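Local atomic coordinates of alanine racemase (Enterococcus faecalis, PDB entry 3E6E), a protein that is a two-domain enzyme of the alanine racemase family, joining an N-terminal TIM-barrel domain to a C-terminal domain rich in beta strands. Residues Y93-I98 with L116-P121; P126-L131 with E160-G165. The protein carries 1 engineered substitution. One frame throughout, in Å; residues are numbered along the deposited sequence.

Interaction 1: Y93-I98 with L116-P121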
ATOM      1  N   TYR A  93      23.939  -3.689  12.983  1.00 30.00           N
ATOM      2  CA  TYR A  93      24.335  -2.946  11.784  1.00 31.25           C
ATOM      3  C   TYR A  93      25.189  -1.699  12.026  1.00 30.35           C
ATOM      4  O   TYR A  93      25.309  -0.841  11.147  1.00 29.15           O
ATOM      5  CB  TYR A  93      23.090  -2.559  10.977  1.00 33.77           C
ATOM      6  CG  TYR A  93      22.133  -3.711  10.756  1.00 36.54           C
ATOM      7  CD1 TYR A  93      20.832  -3.672  11.268  1.00 37.47           C
ATOM      8  CD2 TYR A  93      22.540  -4.865  10.079  1.00 36.73           C
ATOM      9  CE1 TYR A  93      19.960  -4.754  11.113  1.00 37.57           C
ATOM     10  CE2 TYR A  93      21.676  -5.953   9.923  1.00 36.73           C
ATOM     11  CZ  TYR A  93      20.392  -5.889  10.442  1.00 36.76           C
ATOM     12  OH  TYR A  93      19.548  -6.959  10.311  1.00 36.75           O
ATOM     13  N   VAL A  94      25.789  -1.604  13.209  1.00 30.35           N
ATOM     14  CA  VAL A  94      26.642  -0.460  13.533  1.00 28.83           C
ATOM     15  C   VAL A  94      27.758  -0.311  12.491  1.00 27.65           C
ATOM     16  O   VAL A  94      28.073   0.807  12.062  1.00 26.75           O
ATOM     17  CB  VAL A  94      27.273  -0.610  14.932  1.00 28.10           C
ATOM     18  CG1 VAL A  94      28.026   0.659  15.294  1.00 28.25           C
ATOM     19  CG2 VAL A  94      26.198  -0.883  15.952  1.00 26.94           C
ATOM     20  N   PRO A  95      28.373  -1.435  12.074  1.00 27.11           N
ATOM     21  CA  PRO A  95      29.442  -1.361  11.075  1.00 25.85           C
ATOM     22  C   PRO A  95      28.974  -0.773   9.748  1.00 25.63           C
ATOM     23  O   PRO A  95      29.751  -0.127   9.048  1.00 27.09           O
ATOM     24  CB  PRO A  95      29.931  -2.813  10.966  1.00 24.29           C
ATOM     25  CG  PRO A  95      28.786  -3.617  11.424  1.00 25.41           C
ATOM     26  CD  PRO A  95      28.227  -2.814  12.569  1.00 26.75           C
ATOM     27  N   LEU A  96      27.711  -0.979   9.390  1.00 25.11           N
ATOM     28  CA  LEU A  96      27.224  -0.395   8.147  1.00 24.28           C
ATOM     29  C   LEU A  96      27.093   1.107   8.385  1.00 23.73           C
ATOM     30  O   LEU A  96      27.403   1.918   7.509  1.00 24.51           O
ATOM     31  CB  LEU A  96      25.871  -0.989   7.738  1.00 25.05           C
ATOM     32  CG  LEU A  96      25.791  -2.486   7.415  1.00 25.31           C
ATOM     33  CD1 LEU A  96      24.391  -2.801   6.914  1.00 25.32           C
ATOM     34  CD2 LEU A  96      26.818  -2.882   6.367  1.00 24.72           C
ATOM     35  N   LEU A  97      26.637   1.475   9.581  1.00 22.44           N
ATOM     36  CA  LEU A  97      26.500   2.881   9.948  1.00 21.21           C
ATOM     37  C   LEU A  97      27.820   3.600   9.649  1.00 21.66           C
ATOM     38  O   LEU A  97      27.838   4.685   9.051  1.00 20.85           O
ATOM     39  CB  LEU A  97      26.170   2.998  11.431  1.00 21.03           C
ATOM     40  CG  LEU A  97      24.845   2.352  11.828  1.00 22.48           C
ATOM     41  CD1 LEU A  97      24.658   2.377  13.332  1.00 22.28           C
ATOM     42  CD2 LEU A  97      23.720   3.097  11.150  1.00 22.83           C
ATOM     43  N   ILE A  98      28.920   2.977  10.072  1.00 21.37           N
ATOM     44  CA  ILE A  98      30.263   3.503   9.859  1.00 19.95           C
ATOM     45  C   ILE A  98      30.563   3.486   8.357  1.00 21.05           C
ATOM     46  O   ILE A  98      31.120   4.445   7.802  1.00 19.63           O
ATOM     47  CB  ILE A  98      31.326   2.627  10.616  1.00 19.40           C
ATOM     48  CG1 ILE A  98      31.073   2.677  12.134  1.00 19.42           C
ATOM     49  CG2 ILE A  98      32.742   3.078  10.283  1.00 16.99           C
ATOM     50  CD1 ILE A  98      31.150   4.061  12.758  1.00 17.15           C
ATOM     51  N   LEU A 116      29.510   0.646  21.620  1.00 42.60           N
ATOM     52  CA  LEU A 116      30.895   0.954  21.945  1.00 44.51           C
ATOM     53  C   LEU A 116      31.759  -0.295  21.784  1.00 45.32           C
ATOM     54  O   LEU A 116      32.878  -0.230  21.281  1.00 44.86           O
ATOM     55  CB  LEU A 116      30.967   1.495  23.380  1.00 45.20           C
ATOM     56  CG  LEU A 116      32.301   1.919  24.000  1.00 46.55           C
ATOM     57  CD1 LEU A 116      33.106   0.685  24.384  1.00 48.92           C
ATOM     58  CD2 LEU A 116      33.069   2.793  23.024  1.00 46.47           C
ATOM     59  N   GLN A 117      31.227  -1.433  22.213  1.00 46.98           N
ATOM     60  CA  GLN A 117      31.933  -2.699  22.106  1.00 47.99           C
ATOM     61  C   GLN A 117      32.489  -2.858  20.701  1.00 48.57           C
ATOM     62  O   GLN A 117      33.698  -2.952  20.514  1.00 48.65           O
ATOM     63  CB  GLN A 117      30.979  -3.861  22.384  1.00 49.89           C
ATOM     64  CG  GLN A 117      30.426  -3.912  23.787  1.00 52.59           C
ATOM     65  CD  GLN A 117      31.239  -4.808  24.690  1.00 54.41           C
ATOM     66  OE1 GLN A 117      32.441  -4.616  24.848  1.00 55.80           O
ATOM     67  NE2 GLN A 117      30.584  -5.798  25.292  1.00 55.05           N
ATOM     68  N   GLN A 118      31.600  -2.879  19.713  1.00 49.46           N
ATOM     69  CA  GLN A 118      32.005  -3.067  18.325  1.00 51.79           C
ATOM     70  C   GLN A 118      32.653  -1.877  17.636  1.00 52.06           C
ATOM     71  O   GLN A 118      32.882  -1.912  16.428  1.00 51.54           O
ATOM     72  CB  GLN A 118      30.818  -3.566  17.488  1.00 53.47           C
ATOM     73  CG  GLN A 118      29.515  -2.802  17.676  1.00 56.20           C
ATOM     74  CD  GLN A 118      28.333  -3.473  16.977  1.00 57.92           C
ATOM     75  OE1 GLN A 118      28.286  -3.560  15.745  1.00 58.80           O
ATOM     76  NE2 GLN A 118      27.373  -3.951  17.768  1.00 57.64           N
ATOM     77  N   LEU A 119      32.955  -0.831  18.400  1.00 53.11           N
ATOM     78  CA  LEU A 119      33.597   0.352  17.842  1.00 54.06           C
ATOM     79  C   LEU A 119      35.085   0.357  18.167  1.00 56.38           C
ATOM     80  O   LEU A 119      35.484   0.119  19.312  1.00 55.68           O
ATOM     81  CB  LEU A 119      32.946   1.617  18.389  1.00 52.41           C
ATOM     82  CG  LEU A 119      31.501   1.859  17.966  1.00 51.40           C
ATOM     83  CD1 LEU A 119      30.995   3.124  18.631  1.00 50.43           C
ATOM     84  CD2 LEU A 119      31.413   1.974  16.449  1.00 50.76           C
ATOM     85  N   THR A 120      35.900   0.628  17.151  1.00 59.23           N
ATOM     86  CA  THR A 120      37.351   0.663  17.305  1.00 61.65           C
ATOM     87  C   THR A 120      37.804   2.019  17.815  1.00 63.57           C
ATOM     88  O   THR A 120      37.518   3.043  17.199  1.00 63.32           O
ATOM     89  CB  THR A 120      38.065   0.386  15.971  1.00 61.78           C
ATOM     90  OG1 THR A 120      37.822  -0.969  15.572  1.00 62.33           O
ATOM     91  CG2 THR A 120      39.565   0.615  16.116  1.00 62.74           C
ATOM     92  N   PRO A 121      38.542   2.034  18.940  1.00 65.49           N
ATOM     93  CA  PRO A 121      39.062   3.244  19.582  1.00 66.59           C
ATOM     94  C   PRO A 121      39.347   4.392  18.624  1.00 68.13           C
ATOM     95  O   PRO A 121      38.785   5.478  18.771  1.00 69.02           O
ATOM     96  CB  PRO A 121      40.320   2.743  20.274  1.00 66.50           C
ATOM     97  CG  PRO A 121      39.896   1.392  20.734  1.00 66.63           C
ATOM     98  CD  PRO A 121      39.169   0.831  19.522  1.00 65.63           C
TER
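Val94 and Gln118 have the nearest CA atoms, 7.6 Å apart, and no hydrogen bond crosses between 93-98 and 116-121, so side chains alone fill the gap. The first segment is the opening of helix 94-99, with Tyr93 at its N-cap position; the second runs from the last, weakly bonded turn of helix 109-117 into the loop after it, where Leu119 N still bonds to Leu116 O before the chain straightens. In this TIM barrel, helix 94-99 thus meets the loop leaving the next helix, with strand 103-106 between the two helices in sequence. Gln118 supplies the reach: CG sits between the backbone N and carbonyl carbon (chi1 48°), and the extended chain beyond it lays the amide against the first helical turn. Gln118 OE1 lies 3.2 Å from Val94 CB and 3.3 Å from Pro95 CD, while Gln118 NE2 makes a weak hydrogen bond to Leu91 O. Deeper in, Leu119 CD2 touches Val94 CG1 at 3.8 Å, the two side chains crossing at about a right angle. One turn along the helix, Ile98 CD1 meets the same methyl, Leu119 CD2, at 4.2 Å. Away from this contact, the Tyr93 ring stacks on His6 of the second subunit.

Interaction 2: P126-L131 with E160-G165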
ATOM      1  N   PRO A 126      34.098   8.232  13.545  1.00 38.01           N
ATOM      2  CA  PRO A 126      33.242   8.296  14.738  1.00 35.83           C
ATOM      3  C   PRO A 126      31.793   8.008  14.408  1.00 34.01           C
ATOM      4  O   PRO A 126      31.340   8.276  13.298  1.00 35.91           O
ATOM      5  CB  PRO A 126      33.410   9.735  15.218  1.00 35.34           C
ATOM      6  CG  PRO A 126      34.749  10.125  14.695  1.00 36.93           C
ATOM      7  CD  PRO A 126      34.747   9.529  13.314  1.00 36.72           C
ATOM      8  N   LEU A 127      31.067   7.469  15.381  1.00 31.74           N
ATOM      9  CA  LEU A 127      29.663   7.161  15.192  1.00 29.17           C
ATOM     10  C   LEU A 127      28.862   8.429  15.443  1.00 28.82           C
ATOM     11  O   LEU A 127      28.689   8.841  16.593  1.00 28.96           O
ATOM     12  CB  LEU A 127      29.208   6.068  16.164  1.00 27.55           C
ATOM     13  CG  LEU A 127      27.723   5.669  16.073  1.00 25.46           C
ATOM     14  CD1 LEU A 127      27.477   4.933  14.769  1.00 24.25           C
ATOM     15  CD2 LEU A 127      27.333   4.790  17.249  1.00 24.87           C
ATOM     16  N   ARG A 128      28.388   9.049  14.362  1.00 27.46           N
ATOM     17  CA  ARG A 128      27.595  10.277  14.442  1.00 26.82           C
ATOM     18  C   ARG A 128      26.238   9.927  15.059  1.00 25.18           C
ATOM     19  O   ARG A 128      25.369   9.394  14.371  1.00 25.92           O
ATOM     20  CB  ARG A 128      27.396  10.858  13.032  1.00 27.48           C
ATOM     21  CG  ARG A 128      28.588  10.630  12.097  1.00 29.03           C
ATOM     22  CD  ARG A 128      28.347  11.192  10.694  1.00 32.70           C
ATOM     23  NE  ARG A 128      28.842  12.556  10.502  1.00 34.95           N
ATOM     24  CZ  ARG A 128      30.118  12.867  10.279  1.00 36.92           C
ATOM     25  NH1 ARG A 128      31.033  11.910  10.218  1.00 38.17           N
ATOM     26  NH2 ARG A 128      30.481  14.134  10.110  1.00 37.97           N
ATOM     27  N   VAL A 129      26.061  10.218  16.349  1.00 23.86           N
ATOM     28  CA  VAL A 129      24.811   9.901  17.044  1.00 22.48           C
ATOM     29  C   VAL A 129      23.971  11.108  17.427  1.00 21.37           C
ATOM     30  O   VAL A 129      24.486  12.184  17.662  1.00 20.52           O
ATOM     31  CB  VAL A 129      25.049   9.096  18.361  1.00 22.18           C
ATOM     32  CG1 VAL A 129      26.114   8.030  18.149  1.00 22.53           C
ATOM     33  CG2 VAL A 129      25.420  10.032  19.485  1.00 19.81           C
ATOM     34  N   HIS A 130      22.662  10.900  17.488  1.00 22.93           N
ATOM     35  CA  HIS A 130      21.712  11.931  17.883  1.00 23.68           C
ATOM     36  C   HIS A 130      20.945  11.312  19.049  1.00 25.38           C
ATOM     37  O   HIS A 130      20.409  10.200  18.930  1.00 27.53           O
ATOM     38  CB  HIS A 130      20.753  12.264  16.732  1.00 21.97           C
ATOM     39  CG  HIS A 130      21.354  13.131  15.668  1.00 21.73           C
ATOM     40  ND1 HIS A 130      20.948  14.431  15.453  1.00 22.17           N
ATOM     41  CD2 HIS A 130      22.316  12.882  14.747  1.00 21.63           C
ATOM     42  CE1 HIS A 130      21.633  14.943  14.445  1.00 21.33           C
ATOM     43  NE2 HIS A 130      22.470  14.023  13.999  1.00 20.81           N
ATOM     44  N   LEU A 131      20.911  12.012  20.179  1.00 24.88           N
ATOM     45  CA  LEU A 131      20.227  11.504  21.363  1.00 24.78           C
ATOM     46  C   LEU A 131      18.788  11.974  21.433  1.00 24.20           C
ATOM     47  O   LEU A 131      18.525  13.138  21.708  1.00 25.71           O
ATOM     48  CB  LEU A 131      20.988  11.932  22.625  1.00 23.72           C
ATOM     49  CG  LEU A 131      22.155  11.058  23.106  1.00 23.28           C
ATOM     50  CD1 LEU A 131      22.985  10.597  21.939  1.00 23.26           C
ATOM     51  CD2 LEU A 131      23.010  11.856  24.092  1.00 23.41           C
ATOM     52  N   GLU A 160      34.925   7.082  20.198  1.00 34.08           N
ATOM     53  CA  GLU A 160      34.405   6.366  19.039  1.00 34.70           C
ATOM     54  C   GLU A 160      33.074   6.952  18.581  1.00 33.55           C
ATOM     55  O   GLU A 160      32.630   6.706  17.459  1.00 32.88           O
ATOM     56  CB  GLU A 160      34.243   4.878  19.356  1.00 36.38           C
ATOM     57  CG  GLU A 160      35.557   4.129  19.507  1.00 40.82           C
ATOM     58  CD  GLU A 160      35.811   3.680  20.933  1.00 42.29           C
ATOM     59  OE1 GLU A 160      36.308   2.550  21.122  1.00 43.35           O
ATOM     60  OE2 GLU A 160      35.513   4.458  21.865  1.00 43.71           O
ATOM     61  N   PHE A 161      32.443   7.729  19.455  1.00 31.70           N
ATOM     62  CA  PHE A 161      31.190   8.390  19.125  1.00 29.05           C
ATOM     63  C   PHE A 161      31.523   9.817  18.696  1.00 28.49           C
ATOM     64  O   PHE A 161      32.689  10.198  18.630  1.00 27.77           O
ATOM     65  CB  PHE A 161      30.279   8.449  20.358  1.00 25.62           C
ATOM     66  CG  PHE A 161      29.914   7.102  20.922  1.00 24.71           C
ATOM     67  CD1 PHE A 161      29.078   6.238  20.218  1.00 25.04           C
ATOM     68  CD2 PHE A 161      30.390   6.704  22.162  1.00 23.15           C
ATOM     69  CE1 PHE A 161      28.725   5.004  20.744  1.00 23.83           C
ATOM     70  CE2 PHE A 161      30.040   5.468  22.695  1.00 24.03           C
ATOM     71  CZ  PHE A 161      29.207   4.616  21.985  1.00 24.20           C
ATOM     72  N   LEU A 162      30.488  10.600  18.408  1.00 28.46           N
ATOM     73  CA  LEU A 162      30.663  12.003  18.057  1.00 27.27           C
ATOM     74  C   LEU A 162      29.579  12.870  18.690  1.00 27.19           C
ATOM     75  O   LEU A 162      29.852  13.972  19.166  1.00 27.58           O
ATOM     76  CB  LEU A 162      30.656  12.181  16.537  1.00 25.34           C
ATOM     77  CG  LEU A 162      30.574  13.619  16.021  1.00 24.45           C
ATOM     78  CD1 LEU A 162      31.646  14.483  16.668  1.00 21.13           C
ATOM     79  CD2 LEU A 162      30.693  13.654  14.506  1.00 22.42           C
ATOM     80  N   TRP A 163      28.351  12.364  18.693  1.00 26.28           N
ATOM     81  CA  TRP A 163      27.205  13.138  19.155  1.00 27.20           C
ATOM     82  C   TRP A 163      26.826  14.388  18.368  1.00 26.96           C
ATOM     83  O   TRP A 163      27.086  15.510  18.805  1.00 28.06           O
ATOM     84  CB  TRP A 163      27.395  13.562  20.613  1.00 26.58           C
ATOM     85  CG  TRP A 163      26.201  14.252  21.197  1.00 26.92           C
ATOM     86  CD1 TRP A 163      24.888  13.948  20.978  1.00 27.45           C
ATOM     87  CD2 TRP A 163      26.208  15.363  22.100  1.00 28.34           C
ATOM     88  NE1 TRP A 163      24.080  14.803  21.688  1.00 28.70           N
ATOM     89  CE2 TRP A 163      24.866  15.682  22.387  1.00 28.64           C
ATOM     90  CE3 TRP A 163      27.217  16.126  22.700  1.00 28.37           C
ATOM     91  CZ2 TRP A 163      24.508  16.723  23.241  1.00 27.31           C
ATOM     92  CZ3 TRP A 163      26.859  17.159  23.547  1.00 27.60           C
ATOM     93  CH2 TRP A 163      25.517  17.447  23.809  1.00 26.58           C
ATOM     94  N   GLU A 164      26.210  14.188  17.208  1.00 26.12           N
ATOM     95  CA  GLU A 164      25.938  15.259  16.287  1.00 25.61           C
ATOM     96  C   GLU A 164      24.823  16.135  16.800  1.00 24.90           C
ATOM     97  O   GLU A 164      24.733  17.302  16.421  1.00 26.06           O
ATOM     98  CB  GLU A 164      25.560  14.683  14.934  1.00 27.59           C
ATOM     99  CG  GLU A 164      26.396  15.199  13.806  1.00 27.98           C
ATOM    100  CD  GLU A 164      26.154  14.420  12.550  1.00 29.02           C
ATOM    101  OE1 GLU A 164      25.012  14.464  12.038  1.00 27.36           O
ATOM    102  OE2 GLU A 164      27.108  13.757  12.088  1.00 30.59           O
ATOM    103  N   GLY A 165      23.960  15.589  17.653  1.00 23.18           N
ATOM    104  CA  GLY A 165      22.882  16.416  18.167  1.00 22.52           C
ATOM    105  C   GLY A 165      21.875  15.798  19.109  1.00 21.98           C
ATOM    106  O   GLY A 165      21.941  14.618  19.432  1.00 23.18           O
TER
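Two neighbouring parallel strands of the TIM barrel, 129-132 and 165-167, begin here, and their backbones come together where His130 pairs with Gly165 and, further back, Leu127 bridges to Phe161. Leu127 N gives a hydrogen bond of 2.7 Å to Glu160 O, and Leu131 N one of 2.9 Å to Gly165 O. Between these bridges the register slips by one residue: Trp163 takes a positive phi, and Val129 O accepts two weak bonds, from Glu164 N and Gly165 N. The connection through helix 145-158 makes this a beta-alpha-beta crossover, the repeating unit of such barrels. On one face of the join, Glu164 spreads its carboxylate between two basic side chains. His130 NE2 reaches Glu164 OE1 at 3.2 Å, nearly straight (162°), with the oxygen close to the ring plane but itself approached from above the carboxylate plane, the two planes being 84° apart; OE1 also bonds to Ser103 OG. The Arg128 chain bends at chi3 (93°), bringing NE to Glu164 OE2 in a salt bridge of 2.6 Å; its hydrogen-bond component is weak, the N-H being poorly aimed, and Arg128 NH1 makes a second salt bridge to Asp101. With ND1 bonded to His203 NE2, the His130 ring is held at both nitrogens, while Gly165 N lies 3.9 Å above the ring centre. Apolar contacts occupy the other side of the join. Leu127 CD2 approaches the edge of the Phe161 ring, 3.7 Å from CD1, and Leu131 CD1 packs 4.0 Å from Trp163 CD1, the side chains crossing at about a right angle.

From the N terminus, 93-98 opens interaction 1, which closes at 116-121 after the chain has run through strand 103-106 and helix 109-117. Only then does 126-131 open interaction 2, closed at 160-165 beyond helix 145-158. The loops therefore stand in series, neither nested nor crossed, with centres about 12 Å apart. They meet through Glu160, whose side chain packs against Leu116, Leu119, Thr120 and Pro121, and Leu119 also touches Phe161. Interaction 1 ties the start of helix 94-99 to the loop leaving helix 109-117; interaction 2 joins strand 129-132 and its lead-in to the loop entering strand 165-167, beneath helices 109-117 and 145-158.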